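Local coordinates for protein precorrin-6A reductase (Rhodobacter capsulatus, PDB 4X7G) that catalyses the NADPH-dependent reduction of precorrin-6A in cobalamin (vitamin B12) biosynthesis, at residues V28-G33 / G48-V53; A54-Y59 / A81-A86. One frame throughout, in Å; residues are numbered along the deposited sequence.

Interaction 1. Residues V28-G33 / G48-V53. With NAP (NADP nicotinamide-adenine-dinucleotide phosphate), chain B.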
ATOM      1  N   VAL A  28      -5.979  16.381   8.133  1.00 10.54           N
ATOM      2  CA  VAL A  28      -4.612  16.425   7.542  1.00 11.37           C
ATOM      3  C   VAL A  28      -4.344  15.073   6.913  1.00 11.17           C
ATOM      4  O   VAL A  28      -4.676  14.042   7.541  1.00 11.59           O
ATOM      5  CB  VAL A  28      -3.586  16.727   8.657  1.00 12.00           C
ATOM      6  CG1 VAL A  28      -2.184  16.569   8.083  1.00 12.79           C
ATOM      7  CG2 VAL A  28      -3.780  18.111   9.268  1.00 16.07           C
ATOM      8  N   PHE A  29      -3.720  15.054   5.755  1.00 10.26           N
ATOM      9  CA  PHE A  29      -3.257  13.863   5.100  1.00 10.17           C
ATOM     10  C   PHE A  29      -1.802  13.694   5.300  1.00 10.72           C
ATOM     11  O   PHE A  29      -1.036  14.705   5.208  1.00 11.55           O
ATOM     12  CB  PHE A  29      -3.583  13.999   3.619  1.00 10.07           C
ATOM     13  CG  PHE A  29      -3.392  12.720   2.821  1.00 10.62           C
ATOM     14  CD1 PHE A  29      -2.189  12.331   2.351  1.00 11.84           C
ATOM     15  CD2 PHE A  29      -4.497  11.965   2.497  1.00 10.95           C
ATOM     16  CE1 PHE A  29      -2.048  11.158   1.582  1.00 11.69           C
ATOM     17  CE2 PHE A  29      -4.331  10.810   1.737  1.00 10.79           C
ATOM     18  CZ  PHE A  29      -3.163  10.472   1.266  1.00 10.96           C
ATOM     19  N   SER A  30      -1.269  12.497   5.532  1.00 10.31           N
ATOM     20  CA  SER A  30       0.132  12.285   5.762  1.00 10.96           C
ATOM     21  C   SER A  30       0.735  11.302   4.770  1.00 10.43           C
ATOM     22  O   SER A  30       0.299  10.123   4.722  1.00 11.18           O
ATOM     23  CB  SER A  30       0.363  11.787   7.152  1.00 12.44           C
ATOM     24  OG  SER A  30       1.747  11.599   7.448  1.00 12.70           O
ATOM     25  N   TYR A  31       1.815  11.719   4.092  1.00 10.36           N
ATOM     26  CA  TYR A  31       2.710  10.825   3.355  1.00 11.08           C
ATOM     27  C   TYR A  31       4.011  10.636   4.148  1.00 11.26           C
ATOM     28  O   TYR A  31       4.482  11.538   4.789  1.00 12.07           O
ATOM     29  CB  TYR A  31       3.068  11.446   2.028  1.00 11.12           C
ATOM     30  CG  TYR A  31       2.033  11.457   0.947  1.00 10.72           C
ATOM     31  CD1 TYR A  31       1.523  10.276   0.364  1.00 11.15           C
ATOM     32  CD2 TYR A  31       1.563  12.663   0.341  1.00 11.28           C
ATOM     33  CE1 TYR A  31       0.634  10.286  -0.694  1.00 10.82           C
ATOM     34  CE2 TYR A  31       0.669  12.672  -0.694  1.00 11.60           C
ATOM     35  CZ  TYR A  31       0.288  11.489  -1.267  1.00 10.46           C
ATOM     36  OH  TYR A  31      -0.545  11.438  -2.412  1.00 12.53           O
ATOM     37  N   ALA A  32       4.590   9.478   3.948  1.00 12.54           N
ATOM     38  CA  ALA A  32       5.922   9.203   4.491  1.00 13.02           C
ATOM     39  C   ALA A  32       7.030   9.988   3.785  1.00 12.84           C
ATOM     40  O   ALA A  32       8.080  10.215   4.417  1.00 15.16           O
ATOM     41  CB  ALA A  32       6.238   7.726   4.264  1.00 15.08           C
ATOM     42  N   GLY A  33       6.846  10.326   2.577  1.00 13.00           N
ATOM     43  CA  GLY A  33       7.930  10.901   1.761  1.00 14.82           C
ATOM     44  C   GLY A  33       8.790   9.853   1.087  1.00 16.29           C
ATOM     45  O   GLY A  33       9.981  10.168   0.858  1.00 18.85           O
ATOM     46  N   GLY A  48       6.668  13.251   5.466  1.00 13.88           N
ATOM     47  CA  GLY A  48       7.826  12.874   6.295  1.00 14.25           C
ATOM     48  C   GLY A  48       7.425  11.961   7.382  1.00 15.26           C
ATOM     49  O   GLY A  48       6.260  11.864   7.775  1.00 15.78           O
ATOM     50  N   GLY A  49       8.390  11.236   7.955  1.00 16.77           N
ATOM     51  CA  GLY A  49       8.090  10.470   9.138  1.00 16.37           C
ATOM     52  C   GLY A  49       7.763  11.320  10.370  1.00 16.44           C
ATOM     53  O   GLY A  49       7.911  12.509  10.322  1.00 19.76           O
ATOM     54  N   PHE A  50       7.247  10.689  11.398  1.00 15.88           N
ATOM     55  CA  PHE A  50       6.963  11.374  12.644  1.00 15.40           C
ATOM     56  C   PHE A  50       8.140  11.284  13.665  1.00 18.15           C
ATOM     57  O   PHE A  50       8.087  12.030  14.666  1.00 21.07           O
ATOM     58  CB  PHE A  50       5.698  10.821  13.325  1.00 15.54           C
ATOM     59  CG  PHE A  50       4.464  10.981  12.480  1.00 14.83           C
ATOM     60  CD1 PHE A  50       3.753  12.183  12.533  1.00 14.84           C
ATOM     61  CD2 PHE A  50       4.025   9.992  11.654  1.00 15.78           C
ATOM     62  CE1 PHE A  50       2.604  12.318  11.761  1.00 14.94           C
ATOM     63  CE2 PHE A  50       2.863  10.122  10.908  1.00 15.01           C
ATOM     64  CZ  PHE A  50       2.174  11.273  10.953  1.00 15.17           C
ATOM     65  N   GLY A  51       9.092  10.395  13.461  1.00 18.39           N
ATOM     66  CA  GLY A  51      10.093  10.127  14.587  1.00 18.48           C
ATOM     67  C   GLY A  51       9.648   9.052  15.501  1.00 19.50           C
ATOM     68  O   GLY A  51       9.660   9.186  16.734  1.00 23.22           O
ATOM     69  N   GLY A  52       9.160   7.956  14.943  1.00 19.74           N
ATOM     70  CA  GLY A  52       8.775   6.822  15.699  1.00 18.98           C
ATOM     71  C   GLY A  52       7.488   7.051  16.550  1.00 17.94           C
ATOM     72  O   GLY A  52       6.682   8.022  16.336  1.00 18.60           O
ATOM     73  N   VAL A  53       7.263   6.192  17.532  1.00 18.21           N
ATOM     74  CA  VAL A  53       6.065   6.233  18.347  1.00 18.91           C
ATOM     75  C   VAL A  53       6.050   7.556  19.129  1.00 21.16           C
ATOM     76  O   VAL A  53       5.046   8.294  19.145  1.00 18.73           O
ATOM     77  CB  VAL A  53       5.912   5.043  19.321  1.00 18.76           C
ATOM     78  CG1 VAL A  53       4.789   5.282  20.284  1.00 19.65           C
ATOM     79  CG2 VAL A  53       5.706   3.764  18.473  1.00 19.94           C
TER
HETATM   80  PA  NAP B 301       6.631   1.260   7.004  1.00 15.82           P
HETATM   81  O1A NAP B 301       7.822   0.332   6.814  1.00 18.47           O
HETATM   82  O2A NAP B 301       5.564   0.787   7.720  1.00 15.80           O
HETATM   83  O5B NAP B 301       7.058   2.620   7.582  1.00 17.88           O
HETATM   84  C5B NAP B 301       8.394   3.023   7.946  1.00 17.73           C
HETATM   85  C4B NAP B 301       8.472   4.401   8.556  1.00 15.94           C
HETATM   86  O4B NAP B 301       8.045   5.394   7.523  1.00 16.40           O
HETATM   87  C3B NAP B 301       7.434   4.683   9.609  1.00 16.66           C
HETATM   88  O3B NAP B 301       7.858   4.154  10.867  1.00 20.16           O
HETATM   89  C2B NAP B 301       7.242   6.144   9.564  1.00 16.37           C
HETATM   90  O2B NAP B 301       8.420   6.808  10.059  1.00 17.83           O
HETATM   91  C1B NAP B 301       7.247   6.423   8.149  1.00 14.98           C
HETATM   92  N9A NAP B 301       5.920   6.380   7.476  1.00 14.67           N
HETATM   93  C8A NAP B 301       5.301   5.312   6.867  1.00 13.63           C
HETATM   94  N7A NAP B 301       4.092   5.678   6.361  1.00 13.82           N
HETATM   95  C5A NAP B 301       3.950   6.980   6.754  1.00 12.63           C
HETATM   96  C6A NAP B 301       2.890   7.941   6.535  1.00 12.56           C
HETATM   97  N6A NAP B 301       1.829   7.671   5.761  1.00 13.41           N
HETATM   98  N1A NAP B 301       3.008   9.181   7.057  1.00 13.34           N
HETATM   99  C2A NAP B 301       4.148   9.451   7.811  1.00 15.07           C
HETATM  100  N3A NAP B 301       5.210   8.689   8.070  1.00 13.99           N
HETATM  101  C4A NAP B 301       5.076   7.454   7.509  1.00 13.42           C
HETATM  102  O3  NAP B 301       5.997   1.718   5.593  1.00 19.20           O
HETATM  103  PN  NAP B 301       6.596   1.776   4.073  1.00 17.41           P
HETATM  104  O1N NAP B 301       6.492   0.410   3.409  1.00 19.51           O
HETATM  105  O2N NAP B 301       7.902   2.445   4.056  1.00 19.97           O
HETATM  106  O5D NAP B 301       5.459   2.650   3.335  1.00 17.56           O
HETATM  107  C5D NAP B 301       5.757   4.030   2.977  1.00 17.48           C
HETATM  108  C4D NAP B 301       4.541   4.619   2.453  1.00 16.47           C
HETATM  109  O4D NAP B 301       4.245   4.058   1.186  1.00 18.13           O
HETATM  110  C3D NAP B 301       3.291   4.563   3.363  1.00 16.48           C
HETATM  111  O3D NAP B 301       2.528   5.780   3.363  1.00 17.01           O
HETATM  112  C2D NAP B 301       2.480   3.441   2.717  1.00 16.88           C
HETATM  113  O2D NAP B 301       1.111   3.509   2.823  1.00 15.31           O
HETATM  114  C1D NAP B 301       2.924   3.576   1.235  1.00 17.56           C
HETATM  115  N1N NAP B 301       2.912   2.345   0.594  1.00 15.35           N
HETATM  116  C2N NAP B 301       3.399   1.310   0.887  1.00 31.10           C
HETATM  117  C3N NAP B 301       3.037   0.423  -0.062  1.00 28.40           C
HETATM  118  C7N NAP B 301       3.771  -0.664   0.687  1.00 29.76           C
HETATM  119  O7N NAP B 301       4.215  -0.006   1.768  1.00 18.32           O
HETATM  120  N7N NAP B 301       3.825  -1.986   0.213  1.00 17.58           N
HETATM  121  C4N NAP B 301       2.108   0.818  -1.255  1.00 29.80           C
HETATM  122  C5N NAP B 301       1.541   2.188  -1.581  1.00 13.88           C
HETATM  123  C6N NAP B 301       2.059   2.790  -0.453  1.00 28.11           C
HETATM  124  P2B NAP B 301       8.476   7.311  11.613  1.00 22.60           P
HETATM  125  O1X NAP B 301       9.695   8.194  11.512  1.00 25.32           O
HETATM  126  O2X NAP B 301       7.245   7.921  11.961  1.00 21.10           O
HETATM  127  O3X NAP B 301       8.467   6.084  12.573  1.00 27.76           O
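Gly48 turns its amide to the end of strand 27-31, N giving Tyr31 O a nearly straight hydrogen bond of 2.9 Å (166° at the proton), while its CA makes a 3.3 Å C-H...O contact with Ala32 O. Beside this junction Ser30 makes two hydrogen bonds to the adenine of the bound NADP: its carbonyl O takes the exocyclic amine N6A (3.1 Å) and its OG donates to ring nitrogen N1A (2.8 Å); OG lies trans to the main-chain nitrogen (chi1 -178°), swung out toward the base. That hydroxyl also comes 3.5 Å from Phe50 CZ, approaching the ring obliquely, and Phe50 CE2 meets adenine C2A at 3.4 Å. Over a face of the base sits the Ala32 methyl, CB 3.5 Å from C4A and C5A. Arg46 binds this corner together, bonding to Ser30 OG and to the carbonyls of Gly48 and Gly49 and making a cation-pi contact with Phe50. Farther along, Phe50 N donates to O2X of the 2'-phosphate at 2.8 Å, and Gly51 N donates to O1X. Backbone amides of the glycine-rich turn leading into helix 52-63 thus cradle the phosphate that distinguishes NADP from NAD, completing the adenosine end of a Rossmann-type dinucleotide site.

Interaction 2. Residues A54-Y59 / A81-A86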
ATOM      1  N   ALA A  54       7.181   7.903  19.764  1.00 19.45           N
ATOM      2  CA  ALA A  54       7.230   9.110  20.490  1.00 18.48           C
ATOM      3  C   ALA A  54       6.966  10.344  19.692  1.00 17.51           C
ATOM      4  O   ALA A  54       6.257  11.250  20.132  1.00 18.67           O
ATOM      5  CB  ALA A  54       8.587   9.201  21.264  1.00 20.06           C
ATOM      6  N   GLY A  55       7.499  10.388  18.510  1.00 18.28           N
ATOM      7  CA  GLY A  55       7.272  11.467  17.590  1.00 16.68           C
ATOM      8  C   GLY A  55       5.813  11.628  17.138  1.00 15.69           C
ATOM      9  O   GLY A  55       5.312  12.739  17.061  1.00 17.11           O
ATOM     10  N   LEU A  56       5.153  10.471  16.938  1.00 15.72           N
ATOM     11  CA  LEU A  56       3.760  10.519  16.509  1.00 15.06           C
ATOM     12  C   LEU A  56       2.899  10.945  17.718  1.00 15.83           C
ATOM     13  O   LEU A  56       1.957  11.704  17.612  1.00 14.96           O
ATOM     14  CB  LEU A  56       3.333   9.152  16.009  1.00 14.24           C
ATOM     15  CG  LEU A  56       1.822   9.066  15.612  1.00 14.70           C
ATOM     16  CD1 LEU A  56       1.451  10.140  14.610  1.00 14.29           C
ATOM     17  CD2 LEU A  56       1.564   7.662  15.029  1.00 14.43           C
ATOM     18  N   VAL A  57       3.225  10.434  18.907  1.00 16.14           N
ATOM     19  CA  VAL A  57       2.557  10.932  20.133  1.00 16.19           C
ATOM     20  C   VAL A  57       2.615  12.466  20.237  1.00 16.53           C
ATOM     21  O   VAL A  57       1.608  13.164  20.442  1.00 17.07           O
ATOM     22  CB  VAL A  57       3.197  10.262  21.375  1.00 17.49           C
ATOM     23  CG1 VAL A  57       2.815  11.027  22.656  1.00 18.63           C
ATOM     24  CG2 VAL A  57       2.764   8.843  21.473  1.00 19.66           C
ATOM     25  N   ASP A  58       3.802  12.983  20.032  1.00 16.26           N
ATOM     26  CA  ASP A  58       4.031  14.386  20.114  1.00 18.75           C
ATOM     27  C   ASP A  58       3.186  15.130  19.075  1.00 17.77           C
ATOM     28  O   ASP A  58       2.594  16.186  19.297  1.00 17.67           O
ATOM     29  CB  ASP A  58       5.516  14.818  19.956  1.00 23.61           C
ATOM     30  CG  ASP A  58       5.728  16.336  20.091  1.00 34.21           C
ATOM     31  OD1 ASP A  58       5.433  16.862  21.211  1.00 35.98           O
ATOM     32  OD2 ASP A  58       6.167  17.020  19.076  1.00 43.49           O
ATOM     33  N   TYR A  59       3.187  14.636  17.844  1.00 17.25           N
ATOM     34  CA  TYR A  59       2.390  15.251  16.763  1.00 16.81           C
ATOM     35  C   TYR A  59       0.899  15.248  17.096  1.00 15.79           C
ATOM     36  O   TYR A  59       0.213  16.274  16.931  1.00 15.91           O
ATOM     37  CB  TYR A  59       2.645  14.470  15.457  1.00 17.19           C
ATOM     38  CG  TYR A  59       1.803  14.978  14.364  1.00 16.70           C
ATOM     39  CD1 TYR A  59       2.198  16.042  13.638  1.00 18.67           C
ATOM     40  CD2 TYR A  59       0.574  14.375  14.103  1.00 18.61           C
ATOM     41  CE1 TYR A  59       1.397  16.522  12.556  1.00 19.73           C
ATOM     42  CE2 TYR A  59      -0.250  14.868  13.112  1.00 20.37           C
ATOM     43  CZ  TYR A  59       0.145  15.843  12.376  1.00 17.59           C
ATOM     44  OH  TYR A  59      -0.694  16.286  11.406  1.00 23.35           O
ATOM     45  N   ALA A  81       1.823  -0.330  13.211  1.00 13.45           N
ATOM     46  CA  ALA A  81       2.133  -0.599  14.639  1.00 14.36           C
ATOM     47  C   ALA A  81       2.414   0.638  15.423  1.00 12.85           C
ATOM     48  O   ALA A  81       1.917   0.747  16.557  1.00 15.05           O
ATOM     49  CB  ALA A  81       3.272  -1.590  14.732  1.00 16.05           C
ATOM     50  N   ASN A  82       3.110   1.559  14.841  1.00 14.20           N
ATOM     51  CA  ASN A  82       3.406   2.827  15.528  1.00 15.62           C
ATOM     52  C   ASN A  82       2.123   3.566  15.829  1.00 15.84           C
ATOM     53  O   ASN A  82       1.950   4.160  16.909  1.00 15.80           O
ATOM     54  CB  ASN A  82       4.329   3.741  14.786  1.00 16.13           C
ATOM     55  CG  ASN A  82       5.755   3.227  14.770  1.00 17.58           C
ATOM     56  OD1 ASN A  82       6.062   2.168  15.336  1.00 18.29           O
ATOM     57  ND2 ASN A  82       6.599   3.932  14.158  1.00 19.36           N
ATOM     58  N   ALA A  83       1.161   3.556  14.908  1.00 14.47           N
ATOM     59  CA  ALA A  83      -0.107   4.252  15.138  1.00 13.27           C
ATOM     60  C   ALA A  83      -0.889   3.586  16.245  1.00 13.71           C
ATOM     61  O   ALA A  83      -1.503   4.302  17.075  1.00 14.63           O
ATOM     62  CB  ALA A  83      -0.960   4.287  13.845  1.00 13.51           C
ATOM     63  N   VAL A  84      -0.931   2.250  16.298  1.00 14.38           N
ATOM     64  CA  VAL A  84      -1.622   1.607  17.410  1.00 14.12           C
ATOM     65  C   VAL A  84      -1.001   2.072  18.719  1.00 14.45           C
ATOM     66  O   VAL A  84      -1.789   2.452  19.621  1.00 16.06           O
ATOM     67  CB  VAL A  84      -1.547   0.084  17.299  1.00 14.97           C
ATOM     68  CG1 VAL A  84      -2.262  -0.518  18.517  1.00 17.91           C
ATOM     69  CG2 VAL A  84      -2.191  -0.377  16.022  1.00 15.61           C
ATOM     70  N   ALA A  85       0.305   2.095  18.837  1.00 14.88           N
ATOM     71  CA  ALA A  85       0.957   2.440  20.110  1.00 17.48           C
ATOM     72  C   ALA A  85       0.754   3.873  20.433  1.00 18.01           C
ATOM     73  O   ALA A  85       0.385   4.205  21.622  1.00 19.44           O
ATOM     74  CB  ALA A  85       2.403   2.070  20.072  1.00 18.17           C
ATOM     75  N   ALA A  86       0.919   4.780  19.467  1.00 15.23           N
ATOM     76  CA  ALA A  86       0.805   6.206  19.752  1.00 16.60           C
ATOM     77  C   ALA A  86      -0.654   6.563  20.114  1.00 16.06           C
ATOM     78  O   ALA A  86      -0.926   7.408  21.004  1.00 17.91           O
ATOM     79  CB  ALA A  86       1.259   7.042  18.600  1.00 15.86           C
TER
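Leu56 and Val57 of helix 52-63 pack against Ala86 of helix 77-90 in a buried, essentially apolar helix-helix contact beside the N-terminal parallel sheet. The short segments cross at -55° with their axes 8.9 Å apart, and the backbones draw closest at Val57 and Ala86, whose CA atoms are separated by 5.1 Å. The small side chain of Ala86 is consistent with so close an approach: its CB points at the other helix and lodges between Leu56 and Val57, 3.6 Å from Leu56 CD2 and 3.7 Å from Val57 CG2. Leu60, one turn beyond Leu56, touches the same methyl. The fit resembles ridges-into-grooves packing, in which the ridge through Asn82 and Ala86 enters the groove between the Val53-Val57 and Leu56-Leu60 rows. Both helices are connections of a Rossmann-type domain: helix 52-63 leads from edge strand 45-47 back to 67-70, and helix 77-90 links 67-70 to 93-97. Tyr59 and Ala83 each rest on strand 4-7, which places the two helices on the same face of the sheet. Leu56 reaches across with an extended side chain (chi1 176°), its CD2 arm passing alongside the second helix to lie 3.8 Å from Ala83 CA. The same methyl is 4.0 Å from Asn82 O, a carbonyl already engaged within its helix by Ala86 N. OD1 of Asn82 accepts from Gln78, and the side chain also touches Val53 and the bound NADP. Toward the more open flank, Val57 CG2 stands beside the backbone nitrogen and trans to the carbonyl carbon, a rotation that lays it against Ala86, and the valine side chain continues onto Gln89 and Thr90.

Overall arrangement
Helix 52-63 is common to both interactions: the turn that leads into it takes part in interaction 1, and the turns that follow supply one side of interaction 2. Their centres lie 10 Å apart and they touch directly, Phe50 packing edge-to-face with Tyr59 and Val53 meeting Asn82. Interaction 1, only partly buried, sits at the ends of strands and the approach to a helix, where backbone amides, carbonyls and a serine hydroxyl face the cofactor; the corrinoid ligand also reaches Ala32 there. Interaction 2 is more deeply enclosed and joins helix flanks chiefly through aliphatic side chains. Polar recognition therefore occupies the mouth of the Rossmann-type domain, and hydrocarbon packing the layer of helices beside its sheet.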